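Local coordinates for protein uronate dehydrogenase (Agrobacterium tumefaciens, PDB 3RFX) that catalyses the NAD-dependent oxidation of uronic acids such as galacturonate and glucuronate, yielding aldaric acid lactones, at residues R148-F151 with D152-Q156; W179-H182 with D183-V186; F233-H236 with I237-T241. The protein carries 1 engineered substitution. All coordinates share one frame; numbering follows the deposited sequence.

Contact 1 (R148-F151 with D152-Q156)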
loop_
_atom_site.group_PDB
_atom_site.type_symbol
_atom_site.label_atom_id
_atom_site.label_comp_id
_atom_site.label_asym_id
_atom_site.label_seq_id
_atom_site.Cartn_x
_atom_site.Cartn_y
_atom_site.Cartn_z
ATOM N N ARG A 148 7.892 23.384 2.359
ATOM C CA ARG A 148 8.627 22.117 2.403
ATOM C C ARG A 148 10.087 22.334 2.017
ATOM O O ARG A 148 10.987 21.781 2.642
ATOM C CB ARG A 148 7.987 21.066 1.484
ATOM C CG ARG A 148 8.724 19.708 1.484
ATOM C CD ARG A 148 8.565 18.970 2.820
ATOM N NE ARG A 148 9.736 18.152 3.135
ATOM C CZ ARG A 148 9.755 17.168 4.031
ATOM N NH1 ARG A 148 8.650 16.837 4.695
ATOM N NH2 ARG A 148 10.883 16.503 4.257
ATOM N N MET A 149 10.314 23.146 0.985
ATOM C CA MET A 149 11.676 23.434 0.531
ATOM C C MET A 149 12.495 24.146 1.621
ATOM O O MET A 149 13.648 23.771 1.880
ATOM C CB MET A 149 11.656 24.235 -0.782
ATOM C CG MET A 149 13.036 24.470 -1.413
ATOM S SD MET A 149 13.818 25.959 -0.730
ATOM C CE MET A 149 12.873 27.241 -1.568
ATOM N N TYR A 150 11.907 25.152 2.272
ATOM C CA TYR A 150 12.606 25.821 3.373
ATOM C C TYR A 150 12.846 24.880 4.548
ATOM O O TYR A 150 13.835 25.020 5.274
ATOM C CB TYR A 150 11.883 27.086 3.848
ATOM C CG TYR A 150 12.151 28.303 2.979
ATOM C CD1 TYR A 150 12.946 29.353 3.437
ATOM C CD2 TYR A 150 11.615 28.394 1.696
ATOM C CE1 TYR A 150 13.196 30.474 2.638
ATOM C CE2 TYR A 150 11.856 29.500 0.894
ATOM C CZ TYR A 150 12.650 30.539 1.372
ATOM O OH TYR A 150 12.879 31.634 0.566
ATOM N N PHE A 151 11.954 23.915 4.744
ATOM C CA PHE A 151 12.202 22.921 5.784
ATOM C C PHE A 151 13.395 22.018 5.457
ATOM O O PHE A 151 14.281 21.833 6.295
ATOM C CB PHE A 151 10.980 22.050 6.071
ATOM C CG PHE A 151 11.288 20.893 6.977
ATOM C CD1 PHE A 151 11.605 21.109 8.309
ATOM C CD2 PHE A 151 11.297 19.592 6.490
ATOM C CE1 PHE A 151 11.920 20.046 9.141
ATOM C CE2 PHE A 151 11.602 18.522 7.322
ATOM C CZ PHE A 151 11.913 18.754 8.650
ATOM N N ASP A 152 13.400 21.433 4.265
ATOM C CA ASP A 152 14.511 20.561 3.858
ATOM C C ASP A 152 15.838 21.314 3.738
ATOM O O ASP A 152 16.898 20.758 4.014
ATOM C CB ASP A 152 14.218 19.860 2.535
ATOM C CG ASP A 152 13.268 18.689 2.692
ATOM O OD1 ASP A 152 13.356 17.975 3.717
ATOM O OD2 ASP A 152 12.443 18.478 1.774
ATOM N N LYS A 153 15.779 22.573 3.317
ATOM C CA LYS A 153 17.007 23.324 3.042
ATOM C C LYS A 153 17.581 24.021 4.282
ATOM O O LYS A 153 18.804 24.073 4.457
ATOM C CB LYS A 153 16.791 24.325 1.891
ATOM C CG LYS A 153 18.060 25.039 1.395
ATOM C CD LYS A 153 17.774 25.898 0.149
ATOM C CE LYS A 153 17.465 25.054 -1.083
ATOM N NZ LYS A 153 18.627 24.303 -1.647
ATOM N N PHE A 154 16.705 24.540 5.140
ATOM C CA PHE A 154 17.114 25.398 6.254
ATOM C C PHE A 154 16.599 24.927 7.609
ATOM O O PHE A 154 17.017 25.437 8.650
ATOM C CB PHE A 154 16.629 26.836 6.026
ATOM C CG PHE A 154 17.137 27.451 4.763
ATOM C CD1 PHE A 154 18.477 27.784 4.632
ATOM C CD2 PHE A 154 16.275 27.704 3.704
ATOM C CE1 PHE A 154 18.944 28.357 3.467
ATOM C CE2 PHE A 154 16.732 28.271 2.541
ATOM C CZ PHE A 154 18.070 28.603 2.417
ATOM N N GLY A 155 15.677 23.968 7.607
ATOM C CA GLY A 155 15.113 23.480 8.852
ATOM C C GLY A 155 13.957 24.309 9.398
ATOM O O GLY A 155 13.503 24.094 10.523
ATOM N N GLN A 156 13.484 25.270 8.615
ATOM C CA GLN A 156 12.310 26.058 9.007
ATOM C C GLN A 156 11.105 25.119 9.193
ATOM O O GLN A 156 10.789 24.346 8.293
ATOM C CB GLN A 156 12.003 27.095 7.921
ATOM C CG GLN A 156 10.645 27.805 8.070
ATOM C CD GLN A 156 10.609 28.777 9.232
ATOM O OE1 GLN A 156 11.392 29.727 9.272
ATOM N NE2 GLN A 156 9.698 28.550 10.184
#
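Arg148 takes hold of the carboxylate of Asp152, one helical turn on, in a side-on salt bridge with two nitrogens. NE donates to Asp152 OD2 at 3.0 Å with the oxygen in the guanidinium plane, whereas NH2 reaches Asp152 OD1 at 2.9 Å on its syn side. The two planes stand 56° apart, so the grip is twisted rather than flat. Arg148 CG is anti to the backbone N (chi1 180°), and a bend at chi2 (69°) returns the guanidinium to Asp152. Phe151 CD2 lies 3.7 Å above the centre of the guanidinium plane. On the opposite side of the helix, Tyr150 and Phe154 run alongside each other; CD1 of Tyr150 meets CD2 of Phe154 at 3.7 Å, the rings being oblique. The backbone sets this spacing: Asp152 N bonds Arg148 O at 2.9 Å, and the bonds continue to Gly155 N on Phe151 O. Gly155, with positive phi, ends the helix, and Gln156 N adds a weak bond back to Tyr150 O. A second subunit contributes Arg131 to Asp152 OD1. Helix 135-154 packs on helix 80-100, where Tyr150 OH is hydrogen-bonded to Glu96, and the chain then enters strand 158-163 of the parallel Rossmann sheet.

Contact 2 (W179-H182 with D183-V186). With PO4 (phosphate ion), chain F.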
loop_
_atom_site.group_PDB
_atom_site.type_symbol
_atom_site.label_atom_id
_atom_site.label_comp_id
_atom_site.label_asym_id
_atom_site.label_seq_id
_atom_site.Cartn_x
_atom_site.Cartn_y
_atom_site.Cartn_z
ATOM N N TRP A 179 -16.324 21.047 8.887
ATOM C CA TRP A 179 -16.304 22.001 9.997
ATOM C C TRP A 179 -15.040 21.867 10.826
ATOM O O TRP A 179 -14.642 20.764 11.196
ATOM C CB TRP A 179 -17.509 21.803 10.913
ATOM C CG TRP A 179 -17.661 22.873 11.973
ATOM C CD1 TRP A 179 -17.586 24.225 11.792
ATOM C CD2 TRP A 179 -17.937 22.668 13.362
ATOM N NE1 TRP A 179 -17.793 24.876 12.989
ATOM C CE2 TRP A 179 -18.010 23.940 13.968
ATOM C CE3 TRP A 179 -18.130 21.529 14.158
ATOM C CZ2 TRP A 179 -18.272 24.106 15.326
ATOM C CZ3 TRP A 179 -18.386 21.694 15.504
ATOM C CH2 TRP A 179 -18.455 22.976 16.077
ATOM N N PHE A 180 -14.432 23.012 11.116
ATOM C CA PHE A 180 -13.258 23.102 11.987
ATOM C C PHE A 180 -13.616 24.153 13.028
ATOM O O PHE A 180 -13.636 25.343 12.717
ATOM C CB PHE A 180 -12.067 23.583 11.166
ATOM C CG PHE A 180 -10.719 23.395 11.842
ATOM C CD1 PHE A 180 -10.567 22.527 12.920
ATOM C CD2 PHE A 180 -9.605 24.061 11.358
ATOM C CE1 PHE A 180 -9.312 22.349 13.519
ATOM C CE2 PHE A 180 -8.350 23.883 11.941
ATOM C CZ PHE A 180 -8.206 23.029 13.014
ATOM N N SER A 181 -13.927 23.729 14.247
ATOM C CA SER A 181 -14.399 24.675 15.262
ATOM C C SER A 181 -13.290 25.640 15.690
ATOM O O SER A 181 -12.105 25.336 15.558
ATOM C CB SER A 181 -14.932 23.944 16.490
ATOM O OG SER A 181 -13.862 23.348 17.222
ATOM N N HIS A 182 -13.677 26.803 16.205
ATOM C CA HIS A 182 -12.692 27.730 16.752
ATOM C C HIS A 182 -11.865 27.062 17.844
ATOM O O HIS A 182 -10.633 27.156 17.837
ATOM C CB HIS A 182 -13.371 28.991 17.294
ATOM C CG HIS A 182 -13.996 29.835 16.233
ATOM N ND1 HIS A 182 -14.955 30.786 16.507
ATOM C CD2 HIS A 182 -13.808 29.865 14.893
ATOM C CE1 HIS A 182 -15.321 31.373 15.383
ATOM N NE2 HIS A 182 -14.641 30.833 14.388
ATOM N N ASP A 183 -12.535 26.375 18.766
ATOM C CA ASP A 183 -11.841 25.679 19.850
ATOM C C ASP A 183 -10.791 24.697 19.332
ATOM O O ASP A 183 -9.691 24.609 19.886
ATOM C CB ASP A 183 -12.821 24.914 20.739
ATOM C CG ASP A 183 -13.530 25.806 21.746
ATOM O OD1 ASP A 183 -13.193 27.005 21.849
ATOM O OD2 ASP A 183 -14.426 25.290 22.441
ATOM N N ASP A 184 -11.137 23.933 18.299
ATOM C CA ASP A 184 -10.207 22.920 17.783
ATOM C C ASP A 184 -9.041 23.527 17.007
ATOM O O ASP A 184 -7.934 22.993 17.028
ATOM C CB ASP A 184 -10.942 21.855 16.948
ATOM C CG ASP A 184 -11.750 20.894 17.810
ATOM O OD1 ASP A 184 -11.400 20.702 18.990
ATOM O OD2 ASP A 184 -12.736 20.313 17.311
ATOM N N PHE A 185 -9.268 24.654 16.334
ATOM C CA PHE A 185 -8.172 25.315 15.637
ATOM C C PHE A 185 -7.231 25.934 16.679
ATOM O O PHE A 185 -6.010 25.848 16.560
ATOM C CB PHE A 185 -8.695 26.365 14.649
ATOM C CG PHE A 185 -7.675 26.822 13.642
ATOM C CD1 PHE A 185 -6.385 26.298 13.635
ATOM C CD2 PHE A 185 -8.004 27.776 12.697
ATOM C CE1 PHE A 185 -5.453 26.723 12.713
ATOM C CE2 PHE A 185 -7.069 28.209 11.767
ATOM C CZ PHE A 185 -5.790 27.680 11.776
ATOM N N VAL A 186 -7.806 26.525 17.719
ATOM C CA VAL A 186 -6.995 27.077 18.799
ATOM C C VAL A 186 -6.136 25.994 19.460
ATOM O O VAL A 186 -4.937 26.185 19.660
ATOM C CB VAL A 186 -7.851 27.804 19.844
ATOM C CG1 VAL A 186 -7.000 28.181 21.067
ATOM C CG2 VAL A 186 -8.472 29.051 19.210
HETATM P P PO4 F . -15.400 32.257 19.733
HETATM O O1 PO4 F . -15.930 31.086 18.939
HETATM O O2 PO4 F . -15.857 32.135 21.167
HETATM O O3 PO4 F . -13.892 32.259 19.695
HETATM O O4 PO4 F . -15.915 33.545 19.137
#
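Ser181 OG has two partners: Asp184 N donates to it at 3.0 Å, and Asp228 OD2 outside these segments is also hydrogen-bonded to it. Rotation about chi1 (71°) sets the hydroxyl between the backbone N and the carbonyl carbon, the place from which it can accept from the amide three residues on. This is an N-cap: Ser181 immediately precedes helix 182-194, whose first turn continues with Phe185 N on Ser181 O at 3.0 Å and Val186 N on His182 O at 2.9 Å. The Asp184 carboxylate turns to Ser207 and the amides of Lys227 and Asp228, tying the helix start to the following loops. In the same turn, the ring planes of Phe180 and Phe185 are 28° apart but slid past each other, with little overlap. Phe185 CB sits over one Phe180 face, 3.9 Å from the ring centroid, while Phe180 CE2 comes to 3.5 Å from Phe185 CG, over the face of that ring. Elsewhere on the turn, His182 and Val186 face helix 14-22 of the Rossmann fold. His182 ND1 donates almost straight (171°) to O1 of a phosphate ion at 2.6 Å, in the plane of the imidazole; this ion, probably from the crystallisation liquor, is also held by Arg22.

Contact 3 (F233-H236 with I237-T241)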
loop_
_atom_site.group_PDB
_atom_site.type_symbol
_atom_site.label_atom_id
_atom_site.label_comp_id
_atom_site.label_asym_id
_atom_site.label_seq_id
_atom_site.Cartn_x
_atom_site.Cartn_y
_atom_site.Cartn_z
ATOM N N PHE A 233 -24.876 18.831 14.712
ATOM C CA PHE A 233 -25.640 19.867 14.027
ATOM C C PHE A 233 -26.453 19.354 12.841
ATOM O O PHE A 233 -27.060 20.145 12.121
ATOM C CB PHE A 233 -24.715 20.992 13.550
ATOM C CG PHE A 233 -24.072 21.769 14.670
ATOM C CD1 PHE A 233 -24.646 22.945 15.136
ATOM C CD2 PHE A 233 -22.898 21.317 15.259
ATOM C CE1 PHE A 233 -24.056 23.664 16.166
ATOM C CE2 PHE A 233 -22.297 22.036 16.290
ATOM C CZ PHE A 233 -22.880 23.208 16.744
ATOM N N ARG A 234 -26.469 18.044 12.626
ATOM C CA ARG A 234 -27.157 17.504 11.450
ATOM C C ARG A 234 -28.637 17.910 11.395
ATOM O O ARG A 234 -29.134 18.333 10.347
ATOM C CB ARG A 234 -27.029 15.980 11.366
ATOM C CG ARG A 234 -27.704 15.397 10.116
ATOM C CD ARG A 234 -27.420 13.909 9.938
ATOM N NE ARG A 234 -25.995 13.623 9.731
ATOM C CZ ARG A 234 -25.401 13.578 8.543
ATOM N NH1 ARG A 234 -26.103 13.805 7.431
ATOM N NH2 ARG A 234 -24.102 13.306 8.464
ATOM N N ARG A 235 -29.347 17.773 12.507
ATOM C CA ARG A 235 -30.755 18.178 12.509
ATOM C C ARG A 235 -30.901 19.681 12.275
ATOM O O ARG A 235 -31.772 20.125 11.515
ATOM C CB ARG A 235 -31.477 17.764 13.793
ATOM C CG ARG A 235 -32.941 17.423 13.516
ATOM C CD ARG A 235 -33.892 17.979 14.548
ATOM N NE ARG A 235 -35.251 18.059 14.012
ATOM C CZ ARG A 235 -36.304 18.482 14.704
ATOM N NH1 ARG A 235 -36.156 18.856 15.970
ATOM N NH2 ARG A 235 -37.504 18.529 14.132
ATOM N N HIS A 236 -30.040 20.458 12.921
ATOM C CA HIS A 236 -30.008 21.909 12.737
ATOM C C HIS A 236 -29.902 22.260 11.257
ATOM O O HIS A 236 -30.606 23.147 10.763
ATOM C CB HIS A 236 -28.842 22.513 13.540
ATOM C CG HIS A 236 -28.394 23.867 13.065
ATOM N ND1 HIS A 236 -29.096 25.023 13.328
ATOM C CD2 HIS A 236 -27.289 24.248 12.375
ATOM C CE1 HIS A 236 -28.459 26.055 12.803
ATOM N NE2 HIS A 236 -27.357 25.613 12.220
ATOM N N ILE A 237 -29.044 21.549 10.539
ATOM C CA ILE A 237 -28.882 21.805 9.115
ATOM C C ILE A 237 -30.135 21.424 8.309
ATOM O O ILE A 237 -30.571 22.183 7.440
ATOM C CB ILE A 237 -27.604 21.129 8.559
ATOM C CG1 ILE A 237 -26.374 21.922 9.028
ATOM C CG2 ILE A 237 -27.631 21.094 7.039
ATOM C CD1 ILE A 237 -25.108 21.155 8.969
ATOM N N THR A 238 -30.727 20.271 8.606
ATOM C CA THR A 238 -31.955 19.881 7.909
ATOM C C THR A 238 -33.089 20.879 8.156
ATOM O O THR A 238 -33.962 21.047 7.302
ATOM C CB THR A 238 -32.449 18.474 8.313
ATOM O OG1 THR A 238 -32.988 18.517 9.635
ATOM C CG2 THR A 238 -31.328 17.485 8.269
ATOM N N GLU A 239 -33.079 21.536 9.315
ATOM C CA GLU A 239 -34.178 22.447 9.667
ATOM C C GLU A 239 -33.876 23.916 9.363
ATOM O O GLU A 239 -34.573 24.812 9.838
ATOM C CB GLU A 239 -34.575 22.294 11.141
ATOM C CG GLU A 239 -34.980 20.884 11.548
ATOM C CD GLU A 239 -36.069 20.279 10.663
ATOM O OE1 GLU A 239 -36.841 21.030 10.015
ATOM O OE2 GLU A 239 -36.155 19.032 10.622
ATOM N N THR A 240 -32.847 24.170 8.564
ATOM C CA THR A 240 -32.458 25.544 8.287
ATOM C C THR A 240 -32.001 25.770 6.837
ATOM O O THR A 240 -31.750 26.910 6.424
ATOM C CB THR A 240 -31.354 25.996 9.276
ATOM O OG1 THR A 240 -31.182 27.414 9.201
ATOM C CG2 THR A 240 -30.054 25.326 8.953
ATOM N N THR A 241 -31.898 24.693 6.062
ATOM C CA THR A 241 -31.429 24.798 4.680
ATOM C C THR A 241 -32.222 23.856 3.790
ATOM O O THR A 241 -32.762 22.870 4.267
ATOM C CB THR A 241 -29.916 24.416 4.557
ATOM O OG1 THR A 241 -29.724 23.060 4.984
ATOM C CG2 THR A 241 -29.042 25.339 5.395
#
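The short helix 234-238 ends where Thr238 and Glu239 both turn back to the carbonyl of Arg235. Glu239 N bonds Arg235 O at 2.9 Å, closely in line with the C=O, and the hydroxyl Thr238 OG1 donates to the same oxygen at 2.8 Å from a bent direction (C=O...O angle 121°). With chi1 at 73° the Thr238 hydroxyl leans back toward the preceding turn, so a side-chain hydroxyl binds the carbonyl three residues earlier. The rest of the helix is built from Ile237 N on Phe233 O at 2.9 Å and Thr238 N on Arg234 O at 3.1 Å. After Thr238 the chain leaves helical geometry, yet the carbonyl of Ile237 still holds it: Thr241 OG1 (2.7 Å) and Thr240 N reach Ile237 O from opposite faces of its plane. Across the outer side, Arg235 NE and Glu239 OE2 form a salt bridge that at 3.6 Å is long, and the guanidinium and carboxylate planes stand 71° apart; both residues are exposed, and each also touches a crystal neighbour. Thr240 CG2 lies over one face of the His236 ring, but its crowding against the His236 carbonyl makes the detail doubtful. Inward, Ile237 packs on Pro170 and on Leu176 of helix 175-178, its CG1 lying 3.6 Å from Phe233 O. Arg234 is salt-bridged through NE to Glu231, and its NH1 bonds Tyr173 OH.

In chain order come contact 1, contact 2 and contact 3, all local. Contact 1 closes helix 135-154 and contact 2 opens helix 182-194, with strand 158-163 between them in sequence; their centres are about 28 Å apart on opposite sides of the chain's centre. Contact 3, on helix 234-238, lies about 44 Å, centre to centre, from contact 1 and about 20 Å from contact 2, on the latter's side. It touches contact 2 edge-to-face, Trp179 CH2 to Phe233 CE2 at 4.0 Å. Contact 1 meets a second subunit, contact 2 brings the Phe185 side chain to about 7 Å from the NAD, and contact 3 is peripheral, about 26 Å from the chain's centre.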